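Local coordinates for glycosyl hydrolases family 31 family protein (Aspergillus niger, PDB 6DRU) that hydrolyses the terminal alpha-xylose from the non-reducing-end glucose of xyloglucan oligosaccharides, as a family 31 alpha-xylosidase, at residues 111-116 against 140-145; 490-495 against 537-542; 530-535 against 558-563. All blocks are in the same frame, centred on the assembly; numbering follows the deposited sequence.

In the fold
Two quite different regions of the chain are sampled here. Interaction 1 comes first, in the N-terminal beta region, where edge strand 108-113 of a four-stranded sheet meets strand 135-142 of a five-stranded one. Its centre is about 42 Å from that of interaction 2 and about 51 Å from that of interaction 3. The other two both belong to the catalytic TIM-barrel domain, their centres about 11 Å apart, and their segments alternate along the chain: 490-495, 530-535, 537-542, 558-563. Tyr-537 of interaction 2 packs on Arg-560 of interaction 3, and the start of helix 535-548 packs against both helix 492-508 and the loop after strand 554-555, a region close to the xylose pocket.

Interaction 1 (111-116 against 140-145); sequences LTNEYA and SFSATP. With MAN (alpha-D-mannopyranose), chain I; MAN (alpha-D-mannopyranose), chain B.
Tyr-115 lays its CB against the backbone of Phe-141, 3.7 Å from that residue's C, and has one ring edge near Ser-142 CA. A chi1 of -176° carries the ring out beyond Ser-142, its hydroxyl end leading away from the strand. The main chains pair at a single bridge between Glu-114 and Phe-141: Ser-142 N donates to Asn-113 O at 2.9 Å, and Tyr-115 N to Ser-140 O at 3.1 Å. Side chains extend the pairing. Thr-112 OG1 gives its proton to Ser-142 O at 3.1 Å, coming in beside Phe-141 CB, while Ser-142 OG donates to Asn-113 OD1 from above the amide plane. Thr-112 belongs to a classic beta bulge, since it and Leu-111 both pair with Phe-99 of strand 98-102. The contact joins the end of edge strand 108-113 to strand 135-142 of another sheet, beside an attached glycan and away from the active site. Asn-113 ND2 donates to O3 of a mannose (chain B) at 3.1 Å, and Ala-116 N to O4 of another (chain I) at 3.2 Å. Asn-113 thus serves strand and glycan with one flat amide, oxygen accepting and nitrogen donating, an arrangement consistent with the amide lying this way round.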
loop_
_atom_site.group_PDB
_atom_site.type_symbol
_atom_site.label_atom_id
_atom_site.label_comp_id
_atom_site.label_asym_id
_atom_site.label_seq_id
_atom_site.Cartn_x
_atom_site.Cartn_y
_atom_site.Cartn_z
ATOM N N LEU A 111 -0.110 1.418 38.494
ATOM C CA LEU A 111 0.414 0.309 37.703
ATOM C C LEU A 111 1.000 0.809 36.388
ATOM O O LEU A 111 2.175 0.571 36.084
ATOM C CB LEU A 111 -0.691 -0.718 37.454
ATOM C CG LEU A 111 -1.404 -1.223 38.708
ATOM C CD1 LEU A 111 -2.605 -2.054 38.321
ATOM C CD2 LEU A 111 -0.457 -2.027 39.582
ATOM N N THR A 112 0.190 1.506 35.594
ATOM C CA THR A 112 0.625 2.133 34.352
ATOM C C THR A 112 -0.497 3.032 33.859
ATOM O O THR A 112 -1.667 2.840 34.204
ATOM C CB THR A 112 0.983 1.101 33.275
ATOM O OG1 THR A 112 1.369 1.781 32.072
ATOM C CG2 THR A 112 -0.208 0.198 32.983
ATOM N N ASN A 113 -0.124 4.019 33.051
ATOM C CA ASN A 113 -1.078 4.857 32.342
ATOM C C ASN A 113 -0.644 4.971 30.888
ATOM O O ASN A 113 0.417 4.480 30.493
ATOM C CB ASN A 113 -1.216 6.243 32.996
ATOM C CG ASN A 113 0.117 6.935 33.213
ATOM O OD1 ASN A 113 1.114 6.617 32.569
ATOM N ND2 ASN A 113 0.136 7.893 34.132
ATOM N N GLU A 114 -1.485 5.614 30.081
ATOM C CA GLU A 114 -1.140 5.829 28.683
ATOM C C GLU A 114 -0.008 6.843 28.586
ATOM O O GLU A 114 -0.089 7.936 29.155
ATOM C CB GLU A 114 -2.358 6.304 27.893
ATOM C CG GLU A 114 -3.577 5.400 28.034
ATOM C CD GLU A 114 -4.693 5.755 27.067
ATOM O OE1 GLU A 114 -5.046 6.950 26.975
ATOM O OE2 GLU A 114 -5.220 4.834 26.403
ATOM N N TYR A 115 1.055 6.468 27.876
ATOM C CA TYR A 115 2.236 7.315 27.760
ATOM C C TYR A 115 1.902 8.598 27.014
ATOM O O TYR A 115 1.943 8.633 25.780
ATOM C CB TYR A 115 3.366 6.565 27.054
ATOM C CG TYR A 115 4.660 7.340 26.974
ATOM C CD1 TYR A 115 5.497 7.446 28.076
ATOM C CD2 TYR A 115 5.046 7.966 25.797
ATOM C CE1 TYR A 115 6.685 8.153 28.008
ATOM C CE2 TYR A 115 6.231 8.676 25.720
ATOM C CZ TYR A 115 7.046 8.766 26.827
ATOM O OH TYR A 115 8.225 9.470 26.752
ATOM N N ALA A 116 1.570 9.655 27.749
ATOM C CA ALA A 116 1.214 10.944 27.155
ATOM C C ALA A 116 1.777 12.081 27.996
ATOM O O ALA A 116 1.037 12.814 28.662
ATOM C CB ALA A 116 -0.304 11.071 27.005
ATOM N N SER A 140 0.899 2.967 23.405
ATOM C CA SER A 140 2.035 3.239 24.273
ATOM C C SER A 140 1.581 3.409 25.716
ATOM O O SER A 140 0.590 4.093 25.993
ATOM C CB SER A 140 2.782 4.491 23.812
ATOM O OG SER A 140 3.248 4.339 22.482
ATOM N N PHE A 141 2.319 2.789 26.635
ATOM C CA PHE A 141 2.049 2.876 28.061
ATOM C C PHE A 141 3.325 3.277 28.787
ATOM O O PHE A 141 4.434 2.951 28.351
ATOM C CB PHE A 141 1.525 1.543 28.617
ATOM C CG PHE A 141 0.381 0.960 27.832
ATOM C CD1 PHE A 141 0.618 0.098 26.771
ATOM C CD2 PHE A 141 -0.931 1.267 28.158
ATOM C CE1 PHE A 141 -0.432 -0.441 26.048
ATOM C CE2 PHE A 141 -1.984 0.731 27.438
ATOM C CZ PHE A 141 -1.735 -0.124 26.383
ATOM N N SER A 142 3.164 3.986 29.900
ATOM C CA SER A 142 4.318 4.463 30.648
ATOM C C SER A 142 5.025 3.310 31.354
ATOM O O SER A 142 4.429 2.270 31.651
ATOM C CB SER A 142 3.898 5.516 31.672
ATOM O OG SER A 142 3.028 4.962 32.647
ATOM N N ALA A 143 6.317 3.505 31.610
ATOM C CA ALA A 143 7.124 2.530 32.327
ATOM C C ALA A 143 8.184 3.264 33.137
ATOM O O ALA A 143 8.549 4.404 32.834
ATOM C CB ALA A 143 7.776 1.523 31.371
ATOM N N THR A 144 8.677 2.595 34.174
ATOM C CA THR A 144 9.721 3.159 35.012
ATOM C C THR A 144 11.042 2.437 34.762
ATOM O O THR A 144 11.048 1.272 34.354
ATOM C CB THR A 144 9.359 3.055 36.498
ATOM O OG1 THR A 144 8.952 1.714 36.798
ATOM C CG2 THR A 144 8.231 4.014 36.839
ATOM N N PRO A 145 12.179 3.100 34.992
ATOM C CA PRO A 145 13.466 2.452 34.691
ATOM C C PRO A 145 13.729 1.208 35.520
ATOM O O PRO A 145 14.478 0.329 35.077
ATOM C CB PRO A 145 14.491 3.554 34.994
ATOM C CG PRO A 145 13.723 4.830 34.904
ATOM C CD PRO A 145 12.353 4.504 35.405
HETATM C C1 MAN I . 2.517 11.446 33.918
HETATM C C2 MAN I . 1.505 11.813 32.855
HETATM C C3 MAN I . 1.324 10.644 31.909
HETATM C C4 MAN I . 2.666 10.154 31.415
HETATM C C5 MAN I . 3.605 9.947 32.584
HETATM C C6 MAN I . 4.959 9.520 32.063
HETATM O O2 MAN I . 1.961 12.938 32.140
HETATM O O3 MAN I . 0.544 11.047 30.808
HETATM O O4 MAN I . 2.494 8.932 30.739
HETATM O O5 MAN I . 3.746 11.149 33.303
HETATM O O6 MAN I . 5.692 10.665 31.688
HETATM C C1 MAN B . 3.637 9.249 37.764
HETATM C C2 MAN B . 3.429 9.430 36.274
HETATM C C3 MAN B . 2.293 10.396 36.012
HETATM C C4 MAN B . 1.087 10.026 36.844
HETATM C C5 MAN B . 1.514 9.905 38.290
HETATM C C6 MAN B . 0.316 9.612 39.168
HETATM O O2 MAN B . 3.145 8.192 35.665
HETATM O O3 MAN B . 1.955 10.349 34.647
HETATM O O4 MAN B . 0.107 11.026 36.718
HETATM O O5 MAN B . 2.443 8.856 38.398
HETATM O O6 MAN B . 0.674 9.776 40.522
#

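Interaction 2 (490-495 against 537-542). With NAG (2-acetamido-2-deoxy-beta-D-glucopyranose), chain E.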
loop_
_atom_site.group_PDB
_atom_site.type_symbol
_atom_site.label_atom_id
_atom_site.label_comp_id
_atom_site.label_asym_id
_atom_site.label_seq_id
_atom_site.Cartn_x
_atom_site.Cartn_y
_atom_site.Cartn_z
ATOM N N SER A 490 23.994 -28.771 20.270
ATOM C CA SER A 490 24.452 -29.667 21.334
ATOM C C SER A 490 25.810 -29.197 21.857
ATOM O O SER A 490 26.863 -29.780 21.589
ATOM C CB SER A 490 24.507 -31.104 20.830
ATOM O OG SER A 490 23.223 -31.560 20.443
ATOM N N VAL A 491 25.765 -28.110 22.626
ATOM C CA VAL A 491 26.938 -27.553 23.289
ATOM C C VAL A 491 26.543 -27.159 24.706
ATOM O O VAL A 491 25.366 -27.151 25.071
ATOM C CB VAL A 491 27.525 -26.338 22.539
ATOM C CG1 VAL A 491 28.182 -26.778 21.241
ATOM C CG2 VAL A 491 26.446 -25.301 22.277
ATOM N N TRP A 492 27.556 -26.824 25.511
ATOM C CA TRP A 492 27.319 -26.535 26.922
ATOM C C TRP A 492 26.530 -25.246 27.109
ATOM O O TRP A 492 25.627 -25.185 27.952
ATOM C CB TRP A 492 28.645 -26.471 27.678
ATOM C CG TRP A 492 29.219 -27.817 27.961
ATOM C CD1 TRP A 492 30.233 -28.436 27.294
ATOM C CD2 TRP A 492 28.801 -28.724 28.988
ATOM N NE1 TRP A 492 30.478 -29.671 27.845
ATOM C CE2 TRP A 492 29.611 -29.872 28.886
ATOM C CE3 TRP A 492 27.823 -28.674 29.988
ATOM C CZ2 TRP A 492 29.473 -30.961 29.744
ATOM C CZ3 TRP A 492 27.687 -29.757 30.837
ATOM C CH2 TRP A 492 28.507 -30.884 30.710
ATOM N N ASP A 493 26.856 -24.205 26.338
ATOM C CA ASP A 493 26.178 -22.924 26.505
ATOM C C ASP A 493 24.683 -23.042 26.240
ATOM O O ASP A 493 23.885 -22.343 26.876
ATOM C CB ASP A 493 26.802 -21.875 25.583
ATOM C CG ASP A 493 26.229 -20.488 25.806
ATOM O OD1 ASP A 493 26.021 -20.105 26.978
ATOM O OD2 ASP A 493 25.989 -19.776 24.807
ATOM N N THR A 494 24.286 -23.919 25.316
ATOM C CA THR A 494 22.871 -24.077 25.002
ATOM C C THR A 494 22.092 -24.614 26.196
ATOM O O THR A 494 20.967 -24.176 26.463
ATOM C CB THR A 494 22.703 -24.998 23.796
ATOM O OG1 THR A 494 23.300 -24.396 22.641
ATOM C CG2 THR A 494 21.239 -25.259 23.523
ATOM N N LEU A 495 22.676 -25.562 26.930
ATOM C CA LEU A 495 21.982 -26.125 28.083
ATOM C C LEU A 495 21.672 -25.057 29.124
ATOM O O LEU A 495 20.627 -25.116 29.781
ATOM C CB LEU A 495 22.821 -27.249 28.692
ATOM C CG LEU A 495 22.452 -27.739 30.093
ATOM C CD1 LEU A 495 21.140 -28.494 30.062
ATOM C CD2 LEU A 495 23.560 -28.609 30.657
ATOM N N TYR A 537 31.004 -35.327 24.596
ATOM C CA TYR A 537 29.557 -35.191 24.478
ATOM C C TYR A 537 28.812 -36.137 25.409
ATOM O O TYR A 537 27.699 -35.821 25.844
ATOM C CB TYR A 537 29.105 -35.431 23.037
ATOM C CG TYR A 537 27.610 -35.288 22.884
ATOM C CD1 TYR A 537 27.002 -34.045 23.000
ATOM C CD2 TYR A 537 26.804 -36.396 22.665
ATOM C CE1 TYR A 537 25.637 -33.907 22.878
ATOM C CE2 TYR A 537 25.435 -36.267 22.543
ATOM C CZ TYR A 537 24.860 -35.019 22.651
ATOM O OH TYR A 537 23.499 -34.880 22.532
ATOM N N ARG A 538 29.392 -37.300 25.714
ATOM C CA ARG A 538 28.779 -38.187 26.695
ATOM C C ARG A 538 28.602 -37.483 28.035
ATOM O O ARG A 538 27.598 -37.690 28.727
ATOM C CB ARG A 538 29.618 -39.454 26.854
ATOM C CG ARG A 538 29.412 -40.475 25.751
ATOM C CD ARG A 538 30.537 -41.489 25.735
ATOM N NE ARG A 538 30.181 -42.687 24.983
ATOM C CZ ARG A 538 30.974 -43.743 24.844
ATOM N NH1 ARG A 538 32.175 -43.747 25.404
ATOM N NH2 ARG A 538 30.568 -44.794 24.145
ATOM N N GLU A 539 29.570 -36.647 28.418
ATOM C CA GLU A 539 29.429 -35.861 29.640
ATOM C C GLU A 539 28.278 -34.871 29.521
ATOM O O GLU A 539 27.439 -34.764 30.423
ATOM C CB GLU A 539 30.737 -35.130 29.944
ATOM C CG GLU A 539 30.700 -34.293 31.213
ATOM C CD GLU A 539 31.877 -33.345 31.320
ATOM O OE1 GLU A 539 32.612 -33.192 30.321
ATOM O OE2 GLU A 539 32.070 -32.751 32.403
ATOM N N LEU A 540 28.221 -34.142 28.403
ATOM C CA LEU A 540 27.158 -33.161 28.200
ATOM C C LEU A 540 25.783 -33.815 28.207
ATOM O O LEU A 540 24.842 -33.287 28.811
ATOM C CB LEU A 540 27.387 -32.408 26.889
ATOM C CG LEU A 540 26.291 -31.426 26.467
ATOM C CD1 LEU A 540 26.015 -30.400 27.558
ATOM C CD2 LEU A 540 26.668 -30.739 25.164
ATOM N N TYR A 541 25.642 -34.962 27.538
ATOM C CA TYR A 541 24.335 -35.603 27.451
ATOM C C TYR A 541 23.846 -36.063 28.818
ATOM O O TYR A 541 22.662 -35.914 29.143
ATOM C CB TYR A 541 24.381 -36.782 26.480
ATOM C CG TYR A 541 23.048 -37.485 26.356
ATOM C CD1 TYR A 541 22.040 -36.962 25.559
ATOM C CD2 TYR A 541 22.791 -38.662 27.049
ATOM C CE1 TYR A 541 20.817 -37.593 25.448
ATOM C CE2 TYR A 541 21.570 -39.299 26.944
ATOM C CZ TYR A 541 20.587 -38.760 26.141
ATOM O OH TYR A 541 19.369 -39.389 26.030
ATOM N N VAL A 542 24.738 -36.629 29.633
ATOM C CA VAL A 542 24.324 -37.129 30.941
ATOM C C VAL A 542 23.909 -35.976 31.845
ATOM O O VAL A 542 22.941 -36.084 32.608
ATOM C CB VAL A 542 25.446 -37.979 31.563
ATOM C CG1 VAL A 542 25.141 -38.285 33.020
ATOM C CG2 VAL A 542 25.617 -39.271 30.779
HETATM C C1 NAG E . 27.458 -16.577 28.160
HETATM C C2 NAG E . 27.845 -15.372 27.328
HETATM C C3 NAG E . 28.123 -15.725 25.913
HETATM C C4 NAG E . 29.062 -16.908 25.819
HETATM C C5 NAG E . 28.553 -18.048 26.670
HETATM C C6 NAG E . 29.538 -19.197 26.631
HETATM C C7 NAG E . 26.962 -13.184 28.045
HETATM C C8 NAG E . 25.831 -12.178 28.077
HETATM N N2 NAG E . 26.792 -14.419 27.369
HETATM O O3 NAG E . 28.644 -14.596 25.249
HETATM O O4 NAG E . 29.139 -17.333 24.480
HETATM O O5 NAG E . 28.400 -17.607 27.996
HETATM O O6 NAG E . 30.790 -18.762 27.114
HETATM O O7 NAG E . 28.014 -12.937 28.599
HETATM O O HOH W 1 32.525 -31.817 27.494
#
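The indole of Trp-492 carries Leu-540 on one face and has Glu-539 CG and a water at its edge, in the ring plane. Leu-540 CD1 sits over the six-membered ring as a CH-pi contact, 3.5 Å from the centroid and only 15° off the normal. The two side chains run past each other in opposite directions, so the far corner of the indole comes to the leucine's own backbone, with CZ2 3.5 Å from Leu-540 CA. At the edge, the water accepts from Trp-492 NE1 at 3.0 Å and donates to Glu-539 OE1 at 3.1 Å, which bridges the ring nitrogen to the carboxylate; OE2, the second oxygen, is taken by Asn-658 N. In Leu-540 a chi1 of 175° sets CG opposite the backbone N, and the two methyls part: CD1 goes to the tryptophan, with Leu-495 CD2 more loosely beside it, and CD2 to the backbone just before the helix, 3.6 Å from Val-491 C. The second flat group, the Tyr-537 ring, meets Ser-490 CB with CE1 at 3.7 Å. Both hydroxyls of this pair, Tyr-537 OH and Ser-490 OG, hydrogen-bond to Gly-518 O, so one carbonyl ties the two segments together at this end. The contact therefore joins the first turn of helix 492-508, with Val-491 as N-cap, to the early part of helix 535-548, two successive helices of the barrel domain; Trp-528 and Pro-657 also touch the indole.

Interaction 3 (530-535 against 558-563). With BGC (beta-D-glucopyranose), chain F; BGC (beta-D-glucopyranose), chain C.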
loop_
_atom_site.group_PDB
_atom_site.type_symbol
_atom_site.label_atom_id
_atom_site.label_comp_id
_atom_site.label_asym_id
_atom_site.label_seq_id
_atom_site.Cartn_x
_atom_site.Cartn_y
_atom_site.Cartn_z
ATOM N N GLY A 530 27.578 -33.431 19.651
ATOM C CA GLY A 530 26.607 -34.414 19.226
ATOM C C GLY A 530 27.142 -35.805 18.972
ATOM O O GLY A 530 26.361 -36.685 18.589
ATOM N N ASN A 531 28.438 -36.038 19.167
ATOM C CA ASN A 531 29.037 -37.342 18.899
ATOM C C ASN A 531 28.864 -38.229 20.127
ATOM O O ASN A 531 29.544 -38.039 21.140
ATOM C CB ASN A 531 30.507 -37.194 18.518
ATOM C CG ASN A 531 31.045 -38.416 17.802
ATOM O OD1 ASN A 531 30.715 -39.551 18.150
ATOM N ND2 ASN A 531 31.870 -38.191 16.788
ATOM N N ILE A 532 27.962 -39.210 20.031
ATOM C CA ILE A 532 27.658 -40.078 21.162
ATOM C C ILE A 532 28.797 -41.023 21.506
ATOM O O ILE A 532 28.733 -41.708 22.533
ATOM C CB ILE A 532 26.376 -40.891 20.890
ATOM C CG1 ILE A 532 26.557 -41.780 19.659
ATOM C CG2 ILE A 532 25.188 -39.964 20.692
ATOM C CD1 ILE A 532 25.491 -42.841 19.517
ATOM N N ASP A 533 29.836 -41.082 20.675
ATOM C CA ASP A 533 30.985 -41.932 20.939
ATOM C C ASP A 533 32.151 -41.180 21.560
ATOM O O ASP A 533 33.141 -41.812 21.943
ATOM C CB ASP A 533 31.451 -42.617 19.648
ATOM C CG ASP A 533 30.436 -43.614 19.118
ATOM O OD1 ASP A 533 29.801 -44.313 19.938
ATOM O OD2 ASP A 533 30.281 -43.709 17.882
ATOM N N THR A 534 32.064 -39.855 21.669
ATOM C CA THR A 534 33.156 -39.145 22.323
ATOM C C THR A 534 32.839 -38.930 23.800
ATOM O O THR A 534 31.678 -38.710 24.161
ATOM C CB THR A 534 33.404 -37.794 21.659
ATOM O OG1 THR A 534 32.268 -36.944 21.861
ATOM C CG2 THR A 534 33.651 -37.970 20.167
ATOM N N PRO A 535 33.854 -38.998 24.665
ATOM C CA PRO A 535 33.613 -38.720 26.090
ATOM C C PRO A 535 33.157 -37.298 26.350
ATOM O O PRO A 535 32.458 -37.053 27.341
ATOM C CB PRO A 535 34.977 -39.002 26.738
ATOM C CG PRO A 535 35.713 -39.850 25.749
ATOM C CD PRO A 535 35.245 -39.397 24.405
ATOM N N GLY A 558 17.131 -35.788 19.349
ATOM C CA GLY A 558 18.227 -35.081 18.720
ATOM C C GLY A 558 18.693 -35.787 17.471
ATOM O O GLY A 558 18.298 -36.914 17.174
ATOM N N SER A 559 19.549 -35.087 16.730
ATOM C CA SER A 559 20.185 -35.613 15.525
ATOM C C SER A 559 21.663 -35.797 15.860
ATOM O O SER A 559 22.464 -34.871 15.735
ATOM C CB SER A 559 19.978 -34.680 14.334
ATOM O OG SER A 559 20.478 -35.254 13.138
ATOM N N ARG A 560 22.014 -37.002 16.292
ATOM C CA ARG A 560 23.353 -37.289 16.782
ATOM C C ARG A 560 24.289 -37.669 15.639
ATOM O O ARG A 560 23.862 -38.064 14.552
ATOM C CB ARG A 560 23.315 -38.421 17.811
ATOM C CG ARG A 560 22.321 -38.212 18.941
ATOM C CD ARG A 560 22.809 -37.168 19.928
ATOM N NE ARG A 560 21.863 -36.979 21.022
ATOM C CZ ARG A 560 21.082 -35.913 21.157
ATOM N NH1 ARG A 560 21.146 -34.926 20.273
ATOM N NH2 ARG A 560 20.247 -35.827 22.184
ATOM N N THR A 561 25.583 -37.543 15.906
ATOM C CA THR A 561 26.630 -38.112 15.074
ATOM C C THR A 561 27.382 -39.158 15.888
ATOM O O THR A 561 27.248 -39.236 17.112
ATOM C CB THR A 561 27.578 -37.024 14.542
ATOM O OG1 THR A 561 28.635 -37.631 13.789
ATOM C CG2 THR A 561 28.160 -36.202 15.675
ATOM N N CYS A 562 28.168 -39.986 15.205
ATOM C CA CYS A 562 28.789 -41.125 15.866
ATOM C C CYS A 562 29.914 -41.669 14.997
ATOM O O CYS A 562 30.033 -41.336 13.816
ATOM C CB CYS A 562 27.755 -42.216 16.173
ATOM S SG CYS A 562 26.882 -42.897 14.730
ATOM N N TYR A 563 30.749 -42.507 15.613
ATOM C CA TYR A 563 31.804 -43.218 14.903
ATOM C C TYR A 563 31.373 -44.598 14.422
ATOM O O TYR A 563 31.955 -45.111 13.460
ATOM C CB TYR A 563 33.037 -43.374 15.799
ATOM C CG TYR A 563 33.758 -42.084 16.122
ATOM C CD1 TYR A 563 33.805 -41.037 15.210
ATOM C CD2 TYR A 563 34.396 -41.915 17.346
ATOM C CE1 TYR A 563 34.470 -39.857 15.510
ATOM C CE2 TYR A 563 35.060 -40.741 17.655
ATOM C CZ TYR A 563 35.095 -39.716 16.735
ATOM O OH TYR A 563 35.757 -38.547 17.044
HETATM C C2 BGC F . 19.617 -31.984 11.135
HETATM C C3 BGC F . 18.728 -31.080 10.354
HETATM C C4 BGC F . 19.340 -29.671 10.280
HETATM C C5 BGC F . 20.760 -29.753 9.804
HETATM C C6 BGC F . 21.379 -28.362 9.812
HETATM C C1 BGC F . 20.998 -31.930 10.532
HETATM O O2 BGC F . 19.115 -33.339 11.082
HETATM O O3 BGC F . 17.491 -31.018 10.966
HETATM O O4 BGC F . 18.607 -28.878 9.376
HETATM O O5 BGC F . 21.502 -30.598 10.660
HETATM O O6 BGC F . 22.664 -28.419 9.236
HETATM C C2 BGC C . 25.621 -32.466 10.574
HETATM C C3 BGC C . 24.286 -32.025 11.063
HETATM C C4 BGC C . 23.204 -33.019 10.609
HETATM C C5 BGC C . 23.605 -34.416 10.993
HETATM C C6 BGC C . 22.543 -35.397 10.509
HETATM C C1 BGC C . 25.858 -33.898 10.992
HETATM O O1 BGC C . 27.115 -34.305 10.561
HETATM O O2 BGC C . 26.643 -31.613 11.136
HETATM O O3 BGC C . 24.011 -30.769 10.552
HETATM O O4 BGC C . 21.972 -32.706 11.221
HETATM O O5 BGC C . 24.855 -34.737 10.408
HETATM O O6 BGC C . 22.981 -36.028 9.327
#
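Asn-531 touches the opposite loop along its whole length. CB rests on the methyl CG2 of Thr-561 at 3.8 Å; CG passes the carbonyl O of Thr-561; OD1 lies against Cys-562 CA and accepts the backbone N of Asp-533 at 3.1 Å, closing an Asx turn. At the tip, ND2 stands 3.3 Å above one face of the Tyr-563 ring, displaced toward its rim near CE1, with the amide plane 65° from that of the ring. Having CG anti to the backbone N (chi1 -161°) carries the amide out toward Tyr-563. The main chains are bridged once, between Asn-531 and Thr-561: Thr-561 N donates to Gly-530 O at 2.9 Å, and Ile-532 N to Thr-561 O at 3.0 Å. The type I turn from Asn-531 to Thr-534 brings Asp-533 round so that OD2, through its anti lone pair, accepts Tyr-563 N at 2.6 Å; Phe-564 N is a second donor to the same oxygen. Asn-531 O takes two protons, from Thr-534 N and Thr-534 OG1, just where Thr-534 caps the start of helix 535-548. Ile-532 meets Cys-562 CB through CG1 and, through CG2, CD of the bent Arg-560 chain, whose guanidinium is held by Gly-519 O and Tyr-577 OH; Cys-562 is tied by its disulfide to Cys-570. Ser-559 shares a hydrogen bond through OG with O2 of a glucose (chain F). The contact joins the loop before helix 535-548 to the loop after barrel strand 554-555, near the xylose pocket, the Arg-560 side chain about 10 Å from that of the proton donor Asp-487. Asn-531 and Asp-533 supply acceptors for backbone N-H groups in loops without regular helix or strand, and a carboxylate gathering two consecutive N-H groups would probably be stabilised as the anion.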